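Local coordinates for ParM protein (PDB 3JS6) that is an actin-like plasmid segregation protein that forms filaments and probably drives the partition of plasmid DNA, at residues A[185-199]-A[209-221]. Sequence-based numbering, arbitrary orientation.
Sequences KYSVLDFGSGTTIID and EESFVINKGTIDF
The antiparallel start of the second actin-like domain makes this contact: T196, I197 and I198 pair with I214, V213 and F212. In actin-family proteins the hairpin at this point, here D190 to T195, is the second phosphate-binding loop, and this one probably serves the nucleotide likewise. T196 and I214 form a hydrogen-bonded pair, T196 N to I214 O and I214 N to T196 O both at 2.9 Å. I197 and V213 are the non-hydrogen-bonded pair. I198 and F212 form the next hydrogen-bonded pair, I198 N to F212 O at 2.8 Å, with F212 N returning a bond to I198 O. On the same face of the sheet, I198 CB makes a CH-pi contact over the F212 ring, 3.9 Å from its centroid and offset toward the rim. F212 CG sits between its own backbone N and carbonyl carbon (chi1 58°), which turns that ring face to I198. I214 CD1 meets the ring edge, and I214 itself rests on helix 263-284. Past the strand, T196 OG1 donates to K216 O at 2.9 Å. At the other end K185 NZ bridges to E210 OE2 at 2.9 Å and also bonds V285 O. The turn at G192 to T195 meets the start of helix 218-228. T218 N binds G192 O at 3.0 Å, and I219 N binds S193 O at 3.0 Å. D220 OD2 takes the N-H of G217, the N-cap residue, as the reciprocal half of a capping box. The first helical amides are thus taken by loop carbonyls, which ties the turn to the helix start.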
loop_
_atom_site.group_PDB
_atom_site.type_symbol
_atom_site.label_atom_id
_atom_site.label_comp_id
_atom_site.label_asym_id
_atom_site.label_seq_id
_atom_site.Cartn_x
_atom_site.Cartn_y
_atom_site.Cartn_z
ATOM N N LYS A 185 14.470 11.102 15.542
ATOM C CA LYS A 185 15.028 10.502 14.336
ATOM C C LYS A 185 14.420 9.110 14.228
ATOM O O LYS A 185 14.495 8.304 15.169
ATOM C CB LYS A 185 16.544 10.423 14.447
ATOM C CG LYS A 185 17.235 9.954 13.193
ATOM C CD LYS A 185 18.718 10.280 13.272
ATOM C CE LYS A 185 19.499 9.658 12.135
ATOM N NZ LYS A 185 20.889 10.177 12.101
ATOM N N TYR A 186 13.792 8.838 13.092
ATOM C CA TYR A 186 13.126 7.555 12.897
ATOM C C TYR A 186 13.433 7.020 11.539
ATOM O O TYR A 186 13.607 7.789 10.599
ATOM C CB TYR A 186 11.605 7.714 12.980
ATOM C CG TYR A 186 11.107 8.148 14.326
ATOM C CD1 TYR A 186 11.323 9.443 14.775
ATOM C CD2 TYR A 186 10.465 7.247 15.176
ATOM C CE1 TYR A 186 10.911 9.835 16.052
ATOM C CE2 TYR A 186 10.053 7.625 16.449
ATOM C CZ TYR A 186 10.280 8.920 16.877
ATOM O OH TYR A 186 9.879 9.315 18.128
ATOM N N SER A 187 13.452 5.699 11.417
ATOM C CA SER A 187 13.701 5.117 10.122
ATOM C C SER A 187 12.637 4.090 9.855
ATOM O O SER A 187 12.115 3.447 10.770
ATOM C CB SER A 187 15.089 4.473 10.062
ATOM O OG SER A 187 16.113 5.455 10.133
ATOM N N VAL A 188 12.270 3.991 8.597
ATOM C CA VAL A 188 11.291 3.008 8.174
ATOM C C VAL A 188 12.100 2.008 7.366
ATOM O O VAL A 188 12.694 2.382 6.351
ATOM C CB VAL A 188 10.222 3.614 7.261
ATOM C CG1 VAL A 188 9.259 2.488 6.770
ATOM C CG2 VAL A 188 9.456 4.696 8.013
ATOM N N LEU A 189 12.133 0.764 7.845
ATOM C CA LEU A 189 12.861 -0.346 7.225
ATOM C C LEU A 189 11.818 -1.250 6.555
ATOM O O LEU A 189 11.149 -2.058 7.209
ATOM C CB LEU A 189 13.652 -1.106 8.319
ATOM C CG LEU A 189 14.247 -2.470 7.939
ATOM C CD1 LEU A 189 15.179 -2.297 6.750
ATOM C CD2 LEU A 189 14.995 -3.082 9.131
ATOM N N ASP A 190 11.687 -1.106 5.238
ATOM C CA ASP A 190 10.676 -1.819 4.458
ATOM C C ASP A 190 11.205 -3.029 3.648
ATOM O O ASP A 190 11.859 -2.854 2.623
ATOM C CB ASP A 190 10.033 -0.770 3.528
ATOM C CG ASP A 190 8.868 -1.298 2.730
ATOM O OD1 ASP A 190 8.157 -0.446 2.163
ATOM O OD2 ASP A 190 8.652 -2.530 2.647
ATOM N N PHE A 191 10.911 -4.241 4.116
ATOM C CA PHE A 191 11.332 -5.469 3.432
ATOM C C PHE A 191 10.322 -5.802 2.338
ATOM O O PHE A 191 9.290 -6.419 2.600
ATOM C CB PHE A 191 11.426 -6.642 4.420
ATOM C CG PHE A 191 12.561 -6.525 5.388
ATOM C CD1 PHE A 191 12.340 -6.079 6.691
ATOM C CD2 PHE A 191 13.858 -6.845 4.995
ATOM C CE1 PHE A 191 13.383 -5.955 7.585
ATOM C CE2 PHE A 191 14.931 -6.725 5.887
ATOM C CZ PHE A 191 14.697 -6.281 7.182
ATOM N N GLY A 192 10.609 -5.364 1.117
ATOM C CA GLY A 192 9.701 -5.616 0.012
ATOM C C GLY A 192 10.048 -6.901 -0.718
ATOM O O GLY A 192 11.006 -7.576 -0.358
ATOM N N SER A 193 9.265 -7.242 -1.734
ATOM C CA SER A 193 9.517 -8.451 -2.502
ATOM C C SER A 193 10.827 -8.387 -3.305
ATOM O O SER A 193 11.574 -9.360 -3.362
ATOM C CB SER A 193 8.352 -8.702 -3.446
ATOM O OG SER A 193 8.098 -7.541 -4.206
ATOM N N GLY A 194 11.107 -7.236 -3.907
ATOM C CA GLY A 194 12.309 -7.108 -4.707
ATOM C C GLY A 194 13.377 -6.176 -4.173
ATOM O O GLY A 194 14.515 -6.194 -4.643
ATOM N N THR A 195 13.029 -5.357 -3.189
ATOM C CA THR A 195 13.991 -4.425 -2.617
ATOM C C THR A 195 13.733 -4.258 -1.126
ATOM O O THR A 195 12.668 -4.630 -0.633
ATOM C CB THR A 195 13.880 -3.029 -3.281
ATOM O OG1 THR A 195 12.608 -2.448 -2.970
ATOM C CG2 THR A 195 14.015 -3.142 -4.792
ATOM N N THR A 196 14.720 -3.708 -0.428
ATOM C CA THR A 196 14.621 -3.428 1.003
ATOM C C THR A 196 14.918 -1.939 1.099
ATOM O O THR A 196 16.027 -1.493 0.826
ATOM C CB THR A 196 15.643 -4.233 1.807
ATOM O OG1 THR A 196 15.360 -5.626 1.656
ATOM C CG2 THR A 196 15.580 -3.860 3.287
ATOM N N ILE A 197 13.902 -1.170 1.467
ATOM C CA ILE A 197 14.005 0.280 1.520
ATOM C C ILE A 197 14.131 0.899 2.909
ATOM O O ILE A 197 13.370 0.560 3.809
ATOM C CB ILE A 197 12.743 0.915 0.868
ATOM C CG1 ILE A 197 12.346 0.138 -0.387
ATOM C CG2 ILE A 197 12.986 2.377 0.553
ATOM C CD1 ILE A 197 13.368 0.163 -1.466
ATOM N N ILE A 198 15.072 1.824 3.072
ATOM C CA ILE A 198 15.227 2.525 4.343
ATOM C C ILE A 198 15.002 4.004 4.083
ATOM O O ILE A 198 15.646 4.590 3.203
ATOM C CB ILE A 198 16.625 2.348 4.954
ATOM C CG1 ILE A 198 16.812 0.917 5.480
ATOM C CG2 ILE A 198 16.812 3.340 6.112
ATOM C CD1 ILE A 198 16.737 -0.190 4.425
ATOM N N ASP A 199 14.068 4.598 4.830
ATOM C CA ASP A 199 13.746 6.010 4.727
ATOM C C ASP A 199 13.904 6.577 6.118
ATOM O O ASP A 199 13.262 6.116 7.068
ATOM C CB ASP A 199 12.301 6.212 4.242
ATOM C CG ASP A 199 12.171 6.018 2.749
ATOM O OD1 ASP A 199 12.637 6.885 1.992
ATOM O OD2 ASP A 199 11.630 4.982 2.325
ATOM N N GLU A 209 19.963 12.046 2.590
ATOM C CA GLU A 209 21.344 11.612 2.800
ATOM C C GLU A 209 21.438 10.368 3.692
ATOM O O GLU A 209 22.466 9.693 3.711
ATOM C CB GLU A 209 22.169 12.731 3.441
ATOM C CG GLU A 209 21.995 14.089 2.792
ATOM C CD GLU A 209 22.703 15.192 3.564
ATOM O OE1 GLU A 209 23.951 15.130 3.706
ATOM O OE2 GLU A 209 22.008 16.122 4.030
ATOM N N GLU A 210 20.379 10.072 4.441
ATOM C CA GLU A 210 20.403 8.900 5.320
ATOM C C GLU A 210 19.362 7.849 4.951
ATOM O O GLU A 210 18.966 7.032 5.778
ATOM C CB GLU A 210 20.209 9.326 6.773
ATOM C CG GLU A 210 21.204 10.389 7.252
ATOM C CD GLU A 210 20.960 10.805 8.694
ATOM O OE1 GLU A 210 19.799 11.105 9.046
ATOM O OE2 GLU A 210 21.929 10.838 9.472
ATOM N N SER A 211 18.917 7.881 3.701
ATOM C CA SER A 211 17.934 6.923 3.199
ATOM C C SER A 211 18.625 6.140 2.091
ATOM O O SER A 211 19.544 6.654 1.447
ATOM C CB SER A 211 16.723 7.674 2.645
ATOM O OG SER A 211 16.194 8.514 3.664
ATOM N N PHE A 212 18.222 4.895 1.885
ATOM C CA PHE A 212 18.840 4.097 0.833
ATOM C C PHE A 212 18.000 2.894 0.466
ATOM O O PHE A 212 16.992 2.594 1.124
ATOM C CB PHE A 212 20.250 3.633 1.247
ATOM C CG PHE A 212 20.287 2.829 2.514
ATOM C CD1 PHE A 212 20.262 3.466 3.758
ATOM C CD2 PHE A 212 20.350 1.438 2.472
ATOM C CE1 PHE A 212 20.303 2.727 4.947
ATOM C CE2 PHE A 212 20.390 0.687 3.649
ATOM C CZ PHE A 212 20.367 1.335 4.897
ATOM N N VAL A 213 18.424 2.208 -0.593
ATOM C CA VAL A 213 17.733 1.017 -1.062
ATOM C C VAL A 213 18.707 -0.127 -1.349
ATOM O O VAL A 213 19.759 0.088 -1.932
ATOM C CB VAL A 213 16.954 1.296 -2.346
ATOM C CG1 VAL A 213 16.221 0.030 -2.790
ATOM C CG2 VAL A 213 15.964 2.437 -2.118
ATOM N N ILE A 214 18.348 -1.331 -0.913
ATOM C CA ILE A 214 19.146 -2.526 -1.148
ATOM C C ILE A 214 18.334 -3.229 -2.230
ATOM O O ILE A 214 17.119 -3.402 -2.085
ATOM C CB ILE A 214 19.231 -3.422 0.120
ATOM C CG1 ILE A 214 19.832 -2.635 1.280
ATOM C CG2 ILE A 214 20.068 -4.663 -0.159
ATOM C CD1 ILE A 214 21.096 -1.899 0.939
ATOM N N ASN A 215 18.981 -3.617 -3.324
ATOM C CA ASN A 215 18.261 -4.256 -4.419
ATOM C C ASN A 215 18.094 -5.756 -4.245
ATOM O O ASN A 215 18.349 -6.533 -5.167
ATOM C CB ASN A 215 18.949 -3.952 -5.754
ATOM C CG ASN A 215 18.036 -4.186 -6.942
ATOM O OD1 ASN A 215 16.866 -3.789 -6.926
ATOM N ND2 ASN A 215 18.570 -4.819 -7.990
ATOM N N LYS A 216 17.660 -6.152 -3.053
ATOM C CA LYS A 216 17.423 -7.551 -2.715
ATOM C C LYS A 216 16.157 -7.561 -1.864
ATOM O O LYS A 216 16.006 -6.723 -0.978
ATOM C CB LYS A 216 18.603 -8.111 -1.913
ATOM C CG LYS A 216 19.936 -8.082 -2.669
ATOM C CD LYS A 216 21.135 -7.899 -1.732
ATOM C CE LYS A 216 21.278 -9.059 -0.756
ATOM N NZ LYS A 216 22.507 -8.923 0.080
ATOM N N GLY A 217 15.253 -8.497 -2.134
ATOM C CA GLY A 217 14.016 -8.565 -1.379
ATOM C C GLY A 217 13.688 -9.964 -0.907
ATOM O O GLY A 217 14.564 -10.835 -0.865
ATOM N N THR A 218 12.428 -10.184 -0.548
ATOM C CA THR A 218 12.003 -11.492 -0.064
ATOM C C THR A 218 12.133 -12.580 -1.138
ATOM O O THR A 218 12.435 -13.727 -0.824
ATOM C CB THR A 218 10.559 -11.443 0.460
ATOM O OG1 THR A 218 9.673 -11.050 -0.596
ATOM C CG2 THR A 218 10.456 -10.444 1.617
ATOM N N ILE A 219 11.902 -12.216 -2.395
ATOM C CA ILE A 219 12.033 -13.161 -3.503
ATOM C C ILE A 219 13.483 -13.669 -3.513
ATOM O O ILE A 219 13.728 -14.872 -3.559
ATOM C CB ILE A 219 11.678 -12.470 -4.847
ATOM C CG1 ILE A 219 10.186 -12.121 -4.852
ATOM C CG2 ILE A 219 12.047 -13.366 -6.028
ATOM C CD1 ILE A 219 9.732 -11.283 -6.026
ATOM N N ASP A 220 14.438 -12.748 -3.436
ATOM C CA ASP A 220 15.850 -13.123 -3.396
ATOM C C ASP A 220 16.149 -13.989 -2.167
ATOM O O ASP A 220 16.962 -14.925 -2.229
ATOM C CB ASP A 220 16.735 -11.881 -3.339
ATOM C CG ASP A 220 16.679 -11.070 -4.605
ATOM O OD1 ASP A 220 17.326 -11.477 -5.599
ATOM O OD2 ASP A 220 15.976 -10.032 -4.605
ATOM N N PHE A 221 15.506 -13.665 -1.048
ATOM C CA PHE A 221 15.707 -14.415 0.189
ATOM C C PHE A 221 15.329 -15.885 -0.006
ATOM O O PHE A 221 16.166 -16.781 0.134
ATOM C CB PHE A 221 14.845 -13.813 1.310
ATOM C CG PHE A 221 15.083 -14.428 2.671
ATOM C CD1 PHE A 221 16.338 -14.358 3.272
ATOM C CD2 PHE A 221 14.040 -15.038 3.363
ATOM C CE1 PHE A 221 16.551 -14.881 4.545
ATOM C CE2 PHE A 221 14.238 -15.568 4.641
ATOM C CZ PHE A 221 15.497 -15.489 5.233
#